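Local coordinates for reticulocyte-binding protein 2a (Plasmodium vivax, PDB 4Z8N) that probably helps the malaria parasite recognise and invade red blood cells, this chain being its helical erythrocyte-binding domain, at residues 43-46 against 47-51; 225-228 against 229-233; 280-283 against 284-288. One frame throughout, in Å; residues are numbered along the deposited sequence.

Contact 1 of 3, residues 43-46 against 47-51; sequences EAKK and NYDEA
K45 and D49, one turn apart on helix 42-69, swing their side chains across each other and form a salt bridge, the ammonium of the lysine facing the side between the two carboxylate oxygens. The lysine chain leaves the backbone with CG anti to its own N (chi1 176°), then bends at chi2 and again at chi4, which folds its tip forward along the helix. NZ of K45 lies 2.8 Å from OD1 of D49, which uses its syn lone pair. A second bond, from NZ of K45 to OD2 of D49 at 2.9 Å, is weak. Aspartate suits this place because its short arm keeps the carboxylate close to the helix; lysine has the length to fold over and reach it.

E43 and N47 run side by side in the same direction, carboxylate and amide planes turned 48° apart, and the closest approach of their side chains is CG of E43 to ND2 of N47 at 3.8 Å. That amide nitrogen is hydrogen-bonded to S139 instead. Beneath both pairs run the i to i+4 backbone bonds, among them D49 N to K45 O at 3.0 Å.

K35 also forms a salt bridge with D49 OD1, and its carbonyl takes a weak bond from K45 NZ. With two lysines gathered round it, the carboxylate of D49 is probably kept ionised, and the shared salt bridges tie helix 42-69 to the end of helix 26-37.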
ATOM      1  N   GLU A  43      -7.365 -16.670  29.076  1.00 68.50           N
ATOM      2  CA  GLU A  43      -6.046 -17.298  29.099  1.00 71.13           C
ATOM      3  C   GLU A  43      -5.335 -17.174  27.753  1.00 65.45           C
ATOM      4  O   GLU A  43      -4.121 -16.959  27.701  1.00 63.74           O
ATOM      5  CB  GLU A  43      -6.140 -18.771  29.505  1.00 78.51           C
ATOM      6  CG  GLU A  43      -4.773 -19.433  29.632  1.00 85.70           C
ATOM      7  CD  GLU A  43      -4.852 -20.894  30.030  1.00 93.49           C
ATOM      8  OE1 GLU A  43      -5.967 -21.457  30.036  1.00 95.43           O
ATOM      9  OE2 GLU A  43      -3.792 -21.481  30.334  1.00 96.97           O
ATOM     10  N   ALA A  44      -6.088 -17.309  26.666  1.00 63.06           N
ATOM     11  CA  ALA A  44      -5.518 -17.161  25.333  1.00 59.61           C
ATOM     12  C   ALA A  44      -5.011 -15.737  25.127  1.00 59.10           C
ATOM     13  O   ALA A  44      -3.983 -15.523  24.485  1.00 57.87           O
ATOM     14  CB  ALA A  44      -6.543 -17.526  24.271  1.00 57.83           C
ATOM     15  N   LYS A  45      -5.728 -14.769  25.691  1.00 61.54           N
ATOM     16  CA  LYS A  45      -5.351 -13.363  25.578  1.00 59.23           C
ATOM     17  C   LYS A  45      -4.042 -13.059  26.311  1.00 57.49           C
ATOM     18  O   LYS A  45      -3.184 -12.365  25.774  1.00 53.74           O
ATOM     19  CB  LYS A  45      -6.470 -12.462  26.112  1.00 62.80           C
ATOM     20  CG  LYS A  45      -6.135 -10.969  26.118  1.00 64.94           C
ATOM     21  CD  LYS A  45      -6.290 -10.344  24.737  1.00 62.08           C
ATOM     22  CE  LYS A  45      -6.242  -8.817  24.797  1.00 63.99           C
ATOM     23  NZ  LYS A  45      -4.905  -8.256  24.443  1.00 58.45           N
ATOM     24  N   LYS A  46      -3.885 -13.567  27.533  1.00 61.62           N
ATOM     25  CA  LYS A  46      -2.671 -13.283  28.297  1.00 64.95           C
ATOM     26  C   LYS A  46      -1.466 -13.954  27.644  1.00 63.76           C
ATOM     27  O   LYS A  46      -0.390 -13.355  27.561  1.00 66.56           O
ATOM     28  CB  LYS A  46      -2.798 -13.722  29.769  1.00 68.12           C
ATOM     29  CG  LYS A  46      -3.807 -14.808  30.055  1.00 73.16           C
ATOM     30  CD  LYS A  46      -4.070 -14.999  31.554  1.00 80.63           C
ATOM     31  CE  LYS A  46      -4.916 -13.864  32.130  1.00 80.54           C
ATOM     32  NZ  LYS A  46      -5.482 -14.182  33.476  1.00 78.39           N
ATOM     33  N   ASN A  47      -1.645 -15.188  27.180  1.00 60.48           N
ATOM     34  CA  ASN A  47      -0.576 -15.886  26.480  1.00 60.98           C
ATOM     35  C   ASN A  47      -0.192 -15.188  25.179  1.00 57.78           C
ATOM     36  O   ASN A  47       0.989 -15.098  24.841  1.00 58.31           O
ATOM     37  CB  ASN A  47      -0.968 -17.338  26.192  1.00 63.91           C
ATOM     38  CG  ASN A  47      -0.896 -18.219  27.425  1.00 71.81           C
ATOM     39  OD1 ASN A  47      -0.105 -17.968  28.333  1.00 75.86           O
ATOM     40  ND2 ASN A  47      -1.706 -19.274  27.451  1.00 71.24           N
ATOM     41  N   TYR A  48      -1.188 -14.685  24.454  1.00 54.11           N
ATOM     42  CA  TYR A  48      -0.922 -14.021  23.186  1.00 52.59           C
ATOM     43  C   TYR A  48      -0.176 -12.712  23.399  1.00 54.84           C
ATOM     44  O   TYR A  48       0.779 -12.417  22.682  1.00 52.90           O
ATOM     45  CB  TYR A  48      -2.216 -13.761  22.414  1.00 53.40           C
ATOM     46  CG  TYR A  48      -1.979 -13.157  21.046  1.00 52.15           C
ATOM     47  CD1 TYR A  48      -1.661 -13.959  19.958  1.00 54.39           C
ATOM     48  CD2 TYR A  48      -2.060 -11.784  20.844  1.00 52.29           C
ATOM     49  CE1 TYR A  48      -1.436 -13.413  18.705  1.00 54.45           C
ATOM     50  CE2 TYR A  48      -1.836 -11.228  19.595  1.00 51.01           C
ATOM     51  CZ  TYR A  48      -1.525 -12.049  18.531  1.00 51.99           C
ATOM     52  OH  TYR A  48      -1.303 -11.504  17.287  1.00 49.31           O
ATOM     53  N   ASP A  49      -0.615 -11.929  24.381  1.00 55.80           N
ATOM     54  CA  ASP A  49       0.031 -10.657  24.687  1.00 61.10           C
ATOM     55  C   ASP A  49       1.495 -10.872  25.050  1.00 62.00           C
ATOM     56  O   ASP A  49       2.358 -10.065  24.704  1.00 62.05           O
ATOM     57  CB  ASP A  49      -0.696  -9.935  25.824  1.00 65.37           C
ATOM     58  CG  ASP A  49      -2.061  -9.414  25.409  1.00 68.20           C
ATOM     59  OD1 ASP A  49      -2.283  -9.221  24.195  1.00 62.06           O
ATOM     60  OD2 ASP A  49      -2.913  -9.197  26.299  1.00 72.95           O
ATOM     61  N   GLU A  50       1.765 -11.976  25.737  1.00 62.13           N
ATOM     62  CA  GLU A  50       3.122 -12.330  26.132  1.00 66.71           C
ATOM     63  C   GLU A  50       3.959 -12.734  24.922  1.00 64.21           C
ATOM     64  O   GLU A  50       5.106 -12.311  24.780  1.00 69.84           O
ATOM     65  CB  GLU A  50       3.097 -13.462  27.162  1.00 72.44           C
ATOM     66  CG  GLU A  50       4.464 -13.851  27.699  1.00 80.24           C
ATOM     67  CD  GLU A  50       4.389 -14.968  28.721  1.00 89.67           C
ATOM     68  OE1 GLU A  50       3.885 -16.059  28.377  1.00 91.24           O
ATOM     69  OE2 GLU A  50       4.833 -14.758  29.871  1.00 93.17           O
ATOM     70  N   ALA A  51       3.377 -13.553  24.052  1.00 57.18           N
ATOM     71  CA  ALA A  51       4.063 -14.012  22.849  1.00 56.17           C
ATOM     72  C   ALA A  51       4.246 -12.874  21.845  1.00 53.80           C
ATOM     73  O   ALA A  51       5.264 -12.801  21.155  1.00 54.14           O
ATOM     74  CB  ALA A  51       3.301 -15.162  22.214  1.00 52.78           C
TER

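Contact 2 of 3, residues 225-228 against 229-233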
ATOM      1  N   ILE A 225      -8.443  -4.019  -1.159  1.00 35.13           N
ATOM      2  CA  ILE A 225      -9.606  -3.450  -0.490  1.00 34.11           C
ATOM      3  C   ILE A 225     -10.884  -4.178  -0.891  1.00 39.46           C
ATOM      4  O   ILE A 225     -11.674  -4.582  -0.038  1.00 42.36           O
ATOM      5  CB  ILE A 225      -9.750  -1.955  -0.807  1.00 36.88           C
ATOM      6  CG1 ILE A 225      -8.561  -1.179  -0.241  1.00 36.00           C
ATOM      7  CG2 ILE A 225     -11.057  -1.411  -0.250  1.00 39.73           C
ATOM      8  CD1 ILE A 225      -8.495   0.255  -0.707  1.00 37.48           C
ATOM      9  N   ILE A 226     -11.072  -4.350  -2.196  1.00 41.20           N
ATOM     10  CA  ILE A 226     -12.243  -5.042  -2.725  1.00 44.43           C
ATOM     11  C   ILE A 226     -12.270  -6.504  -2.281  1.00 44.24           C
ATOM     12  O   ILE A 226     -13.315  -7.025  -1.892  1.00 45.10           O
ATOM     13  CB  ILE A 226     -12.284  -4.961  -4.266  1.00 45.03           C
ATOM     14  CG1 ILE A 226     -12.567  -3.524  -4.707  1.00 47.32           C
ATOM     15  CG2 ILE A 226     -13.336  -5.899  -4.831  1.00 44.16           C
ATOM     16  CD1 ILE A 226     -12.576  -3.335  -6.208  1.00 50.02           C
ATOM     17  N   HIS A 227     -11.110  -7.154  -2.330  1.00 44.03           N
ATOM     18  CA  HIS A 227     -10.987  -8.542  -1.900  1.00 45.44           C
ATOM     19  C   HIS A 227     -11.342  -8.704  -0.425  1.00 47.00           C
ATOM     20  O   HIS A 227     -12.083  -9.616  -0.049  1.00 42.67           O
ATOM     21  CB  HIS A 227      -9.567  -9.052  -2.154  1.00 47.33           C
ATOM     22  CG  HIS A 227      -9.344 -10.465  -1.710  1.00 52.46           C
ATOM     23  ND1 HIS A 227      -8.735 -10.782  -0.514  1.00 55.31           N
ATOM     24  CD2 HIS A 227      -9.643 -11.644  -2.304  1.00 55.36           C
ATOM     25  CE1 HIS A 227      -8.671 -12.096  -0.390  1.00 54.98           C
ATOM     26  NE2 HIS A 227      -9.215 -12.642  -1.463  1.00 58.87           N
ATOM     27  N   GLY A 228     -10.813  -7.814   0.406  1.00 41.53           N
ATOM     28  CA  GLY A 228     -11.060  -7.871   1.834  1.00 39.48           C
ATOM     29  C   GLY A 228     -12.509  -7.596   2.190  1.00 42.17           C
ATOM     30  O   GLY A 228     -13.111  -8.331   2.975  1.00 43.33           O
ATOM     31  N   LYS A 229     -13.068  -6.540   1.607  1.00 36.86           N
ATOM     32  CA  LYS A 229     -14.432  -6.122   1.912  1.00 40.67           C
ATOM     33  C   LYS A 229     -15.472  -7.162   1.502  1.00 43.36           C
ATOM     34  O   LYS A 229     -16.339  -7.528   2.297  1.00 44.41           O
ATOM     35  CB  LYS A 229     -14.742  -4.785   1.235  1.00 39.46           C
ATOM     36  CG  LYS A 229     -16.199  -4.357   1.372  1.00 39.57           C
ATOM     37  CD  LYS A 229     -16.412  -2.911   0.952  1.00 39.97           C
ATOM     38  CE  LYS A 229     -17.878  -2.518   1.090  1.00 44.73           C
ATOM     39  NZ  LYS A 229     -18.068  -1.041   0.987  1.00 43.24           N
ATOM     40  N   GLU A 230     -15.386  -7.635   0.263  1.00 44.29           N
ATOM     41  CA  GLU A 230     -16.357  -8.597  -0.250  1.00 48.55           C
ATOM     42  C   GLU A 230     -16.330  -9.908   0.529  1.00 44.90           C
ATOM     43  O   GLU A 230     -17.370 -10.525   0.747  1.00 47.48           O
ATOM     44  CB  GLU A 230     -16.111  -8.868  -1.735  1.00 58.26           C
ATOM     45  CG  GLU A 230     -16.516  -7.720  -2.643  1.00 65.72           C
ATOM     46  CD  GLU A 230     -16.269  -8.021  -4.106  1.00 71.51           C
ATOM     47  OE1 GLU A 230     -15.658  -9.069  -4.404  1.00 73.90           O
ATOM     48  OE2 GLU A 230     -16.688  -7.211  -4.959  1.00 73.80           O
ATOM     49  N   ASN A 231     -15.143 -10.332   0.949  1.00 45.62           N
ATOM     50  CA  ASN A 231     -15.028 -11.562   1.723  1.00 49.38           C
ATOM     51  C   ASN A 231     -15.606 -11.401   3.124  1.00 46.73           C
ATOM     52  O   ASN A 231     -16.244 -12.317   3.643  1.00 50.76           O
ATOM     53  CB  ASN A 231     -13.570 -12.018   1.800  1.00 47.46           C
ATOM     54  CG  ASN A 231     -13.140 -12.787   0.567  1.00 54.15           C
ATOM     55  OD1 ASN A 231     -13.559 -13.923   0.357  1.00 53.92           O
ATOM     56  ND2 ASN A 231     -12.302 -12.167  -0.256  1.00 50.49           N
ATOM     57  N   VAL A 232     -15.382 -10.239   3.731  1.00 42.66           N
ATOM     58  CA  VAL A 232     -15.983  -9.928   5.024  1.00 41.79           C
ATOM     59  C   VAL A 232     -17.500  -9.973   4.901  1.00 44.41           C
ATOM     60  O   VAL A 232     -18.182 -10.590   5.719  1.00 46.10           O
ATOM     61  CB  VAL A 232     -15.544  -8.542   5.550  1.00 37.16           C
ATOM     62  CG1 VAL A 232     -16.472  -8.069   6.660  1.00 41.90           C
ATOM     63  CG2 VAL A 232     -14.107  -8.588   6.044  1.00 34.05           C
ATOM     64  N   LEU A 233     -18.019  -9.330   3.860  1.00 42.05           N
ATOM     65  CA  LEU A 233     -19.454  -9.307   3.612  1.00 50.04           C
ATOM     66  C   LEU A 233     -19.985 -10.700   3.285  1.00 56.27           C
ATOM     67  O   LEU A 233     -21.128 -11.029   3.614  1.00 52.85           O
ATOM     68  CB  LEU A 233     -19.784  -8.335   2.477  1.00 53.74           C
ATOM     69  CG  LEU A 233     -19.507  -6.858   2.764  1.00 53.44           C
ATOM     70  CD1 LEU A 233     -19.961  -5.988   1.601  1.00 52.68           C
ATOM     71  CD2 LEU A 233     -20.188  -6.433   4.058  1.00 52.15           C
TER
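N231 bends its side chain back over the preceding turn of helix 199-237 to H227, a local i to i+4 contact within the Rh5 coiled-coil domain. Its CB lies 3.4 Å from O of H227. A chi1 of -82° puts CG of N231 beside the asparagine's own backbone N, where it too lies 3.4 Å from O of H227. ND2 then donates to O of H227 at 2.6 Å, a short bond with an N-H...O angle of 155°. The backbone N of N231 gives the ordinary helical bond to this oxygen, longer at 3.3 Å, and the two donors come from opposite faces of the carbonyl plane. Asparagine suits the place: its arm is short enough to bend back, yet carries an N-H at the tip.

A neighbouring pair is simpler. I226 and E230 lie side by side, the methyl CG2 of I226 being 3.6 Å from OE2 of E230. O of G228 accepts from N of V232, whose side chain packs on Y158 and V159 of helix 149-162.

The imidazole of H227 crosses the amide with the two planes 62° apart, and ND2 of N231 sits 3.3 Å above the ring, over its centre.

Contact 3 of 3, residues 280-283 against 284-288; sequences KGKL and LANLY
L283 and L287 form the buried side of this turn of helix 246-297, while K282 and N286 are exposed. The two leucines cross one another, CG of L283 lying 4.2 Å from CD1 of L287. In L287 a chi1 of -83° sets CG beside its own backbone N, near O of L283, and the chi2 rotation brings CD1 to L283. Branched, wholly apolar side chains fit here because both are buried, and the polar backbone between them is tightly paired: N of L287 donates to O of L283 at 2.8 Å.

On the outer side the extended chain of K282 passes the amide of N286 with 4.0 Å between CG of the lysine and ND2 of the asparagine. O of K282 accepts from the backbone N of N286 at 3.2 Å; ND2 of N286 is as near to it, but at an angle too poor for a hydrogen bond. A water bridges the two residues, donating to O of K282 at 3.0 Å and only weakly to OD1 of N286. Lysine and asparagine are at home at an exposed surface.

The leucine side faces helix 199-237, where L283 rests on L207 and L287 on I204 and L207. At the start of the contact, K280 forms a salt bridge with E85, reaching the end of helix 71-85.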
ATOM      1  N   LYS A 280       0.408  16.040  -8.264  1.00 34.47           N
ATOM      2  CA  LYS A 280       1.068  15.837  -9.551  1.00 35.66           C
ATOM      3  C   LYS A 280       0.213  16.383 -10.688  1.00 33.40           C
ATOM      4  O   LYS A 280       0.731  16.952 -11.646  1.00 34.67           O
ATOM      5  CB  LYS A 280       1.357  14.353  -9.787  1.00 32.15           C
ATOM      6  CG  LYS A 280       2.114  13.650  -8.669  1.00 34.65           C
ATOM      7  CD  LYS A 280       3.515  14.190  -8.484  1.00 39.30           C
ATOM      8  CE  LYS A 280       4.311  13.298  -7.540  1.00 39.06           C
ATOM      9  NZ  LYS A 280       5.558  13.958  -7.081  1.00 39.94           N
ATOM     10  N   GLY A 281      -1.100  16.199 -10.574  1.00 33.61           N
ATOM     11  CA  GLY A 281      -2.041  16.674 -11.574  1.00 30.54           C
ATOM     12  C   GLY A 281      -1.995  18.179 -11.756  1.00 33.11           C
ATOM     13  O   GLY A 281      -1.971  18.676 -12.882  1.00 34.74           O
ATOM     14  N   LYS A 282      -1.976  18.908 -10.645  1.00 34.23           N
ATOM     15  CA  LYS A 282      -1.866  20.363 -10.691  1.00 41.56           C
ATOM     16  C   LYS A 282      -0.606  20.791 -11.439  1.00 40.13           C
ATOM     17  O   LYS A 282      -0.643  21.706 -12.262  1.00 39.14           O
ATOM     18  CB  LYS A 282      -1.862  20.952  -9.278  1.00 45.56           C
ATOM     19  CG  LYS A 282      -1.383  22.394  -9.223  1.00 55.51           C
ATOM     20  CD  LYS A 282      -1.576  23.006  -7.844  1.00 63.63           C
ATOM     21  CE  LYS A 282      -1.022  24.425  -7.795  1.00 68.08           C
ATOM     22  NZ  LYS A 282      -1.340  25.114  -6.513  1.00 73.67           N
ATOM     23  N   LEU A 283       0.504  20.118 -11.152  1.00 39.78           N
ATOM     24  CA  LEU A 283       1.773  20.417 -11.806  1.00 38.46           C
ATOM     25  C   LEU A 283       1.715  20.089 -13.292  1.00 36.90           C
ATOM     26  O   LEU A 283       2.219  20.846 -14.123  1.00 35.31           O
ATOM     27  CB  LEU A 283       2.917  19.648 -11.144  1.00 40.69           C
ATOM     28  CG  LEU A 283       4.302  19.810 -11.776  1.00 42.21           C
ATOM     29  CD1 LEU A 283       4.696  21.278 -11.880  1.00 42.98           C
ATOM     30  CD2 LEU A 283       5.338  19.038 -10.978  1.00 45.56           C
ATOM     31  N   LEU A 284       1.097  18.957 -13.621  1.00 35.26           N
ATOM     32  CA  LEU A 284       0.982  18.521 -15.008  1.00 34.10           C
ATOM     33  C   LEU A 284       0.193  19.518 -15.845  1.00 36.17           C
ATOM     34  O   LEU A 284       0.566  19.814 -16.979  1.00 37.37           O
ATOM     35  CB  LEU A 284       0.324  17.141 -15.085  1.00 35.75           C
ATOM     36  CG  LEU A 284       0.168  16.577 -16.502  1.00 35.64           C
ATOM     37  CD1 LEU A 284       1.528  16.403 -17.165  1.00 31.01           C
ATOM     38  CD2 LEU A 284      -0.597  15.265 -16.490  1.00 33.43           C
ATOM     39  N   ALA A 285      -0.899  20.031 -15.284  1.00 37.71           N
ATOM     40  CA  ALA A 285      -1.721  21.013 -15.984  1.00 36.91           C
ATOM     41  C   ALA A 285      -0.917  22.280 -16.258  1.00 38.40           C
ATOM     42  O   ALA A 285      -1.035  22.882 -17.325  1.00 38.23           O
ATOM     43  CB  ALA A 285      -2.972  21.335 -15.183  1.00 35.59           C
ATOM     44  N   ASN A 286      -0.098  22.676 -15.288  1.00 34.09           N
ATOM     45  CA  ASN A 286       0.783  23.826 -15.456  1.00 40.46           C
ATOM     46  C   ASN A 286       1.850  23.564 -16.514  1.00 38.26           C
ATOM     47  O   ASN A 286       2.198  24.457 -17.286  1.00 41.19           O
ATOM     48  CB  ASN A 286       1.444  24.195 -14.127  1.00 43.54           C
ATOM     49  CG  ASN A 286       0.483  24.856 -13.163  1.00 49.17           C
ATOM     50  OD1 ASN A 286      -0.419  25.587 -13.572  1.00 48.37           O
ATOM     51  ND2 ASN A 286       0.673  24.606 -11.873  1.00 56.25           N
ATOM     52  N   LEU A 287       2.364  22.338 -16.538  1.00 35.69           N
ATOM     53  CA  LEU A 287       3.352  21.932 -17.532  1.00 37.72           C
ATOM     54  C   LEU A 287       2.763  21.972 -18.939  1.00 37.78           C
ATOM     55  O   LEU A 287       3.424  22.410 -19.881  1.00 40.39           O
ATOM     56  CB  LEU A 287       3.880  20.530 -17.220  1.00 35.53           C
ATOM     57  CG  LEU A 287       5.004  20.451 -16.182  1.00 39.27           C
ATOM     58  CD1 LEU A 287       5.233  19.015 -15.756  1.00 38.15           C
ATOM     59  CD2 LEU A 287       6.287  21.043 -16.743  1.00 40.01           C
ATOM     60  N   TYR A 288       1.521  21.515 -19.076  1.00 35.09           N
ATOM     61  CA  TYR A 288       0.815  21.583 -20.354  1.00 39.99           C
ATOM     62  C   TYR A 288       0.687  23.027 -20.838  1.00 44.92           C
ATOM     63  O   TYR A 288       0.927  23.318 -22.009  1.00 37.20           O
ATOM     64  CB  TYR A 288      -0.576  20.958 -20.244  1.00 39.70           C
ATOM     65  CG  TYR A 288      -0.608  19.443 -20.268  1.00 43.16           C
ATOM     66  CD1 TYR A 288       0.295  18.713 -21.030  1.00 44.20           C
ATOM     67  CD2 TYR A 288      -1.557  18.745 -19.533  1.00 45.04           C
ATOM     68  CE1 TYR A 288       0.257  17.327 -21.053  1.00 43.87           C
ATOM     69  CE2 TYR A 288      -1.605  17.364 -19.550  1.00 45.35           C
ATOM     70  CZ  TYR A 288      -0.698  16.659 -20.309  1.00 46.63           C
ATOM     71  OH  TYR A 288      -0.751  15.283 -20.318  1.00 44.59           O
TER
HETATM   72  O   HOH W   1      -2.893  23.659 -12.056  1.00 48.18           O

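In the fold
From the N terminus the chain forms a small two-strand hairpin and helix 26-37 before entering helix 42-69, whose first turns hold contact 1. There the helix is tied to helix 26-37 and packs on helix 119-136. Contact 2 comes much later, near the end of helix 199-237, against helices 149-162 and 246-297. Contact 3 follows on helix 246-297, which packs back on helix 199-237, so the last two contacts belong to partner helices. Each is local to one helix: none closes a long loop, and they follow in series without nesting or crossing. Contacts 1 and 3 lie on opposite sides of the chain's centre, their centres 53 Å apart.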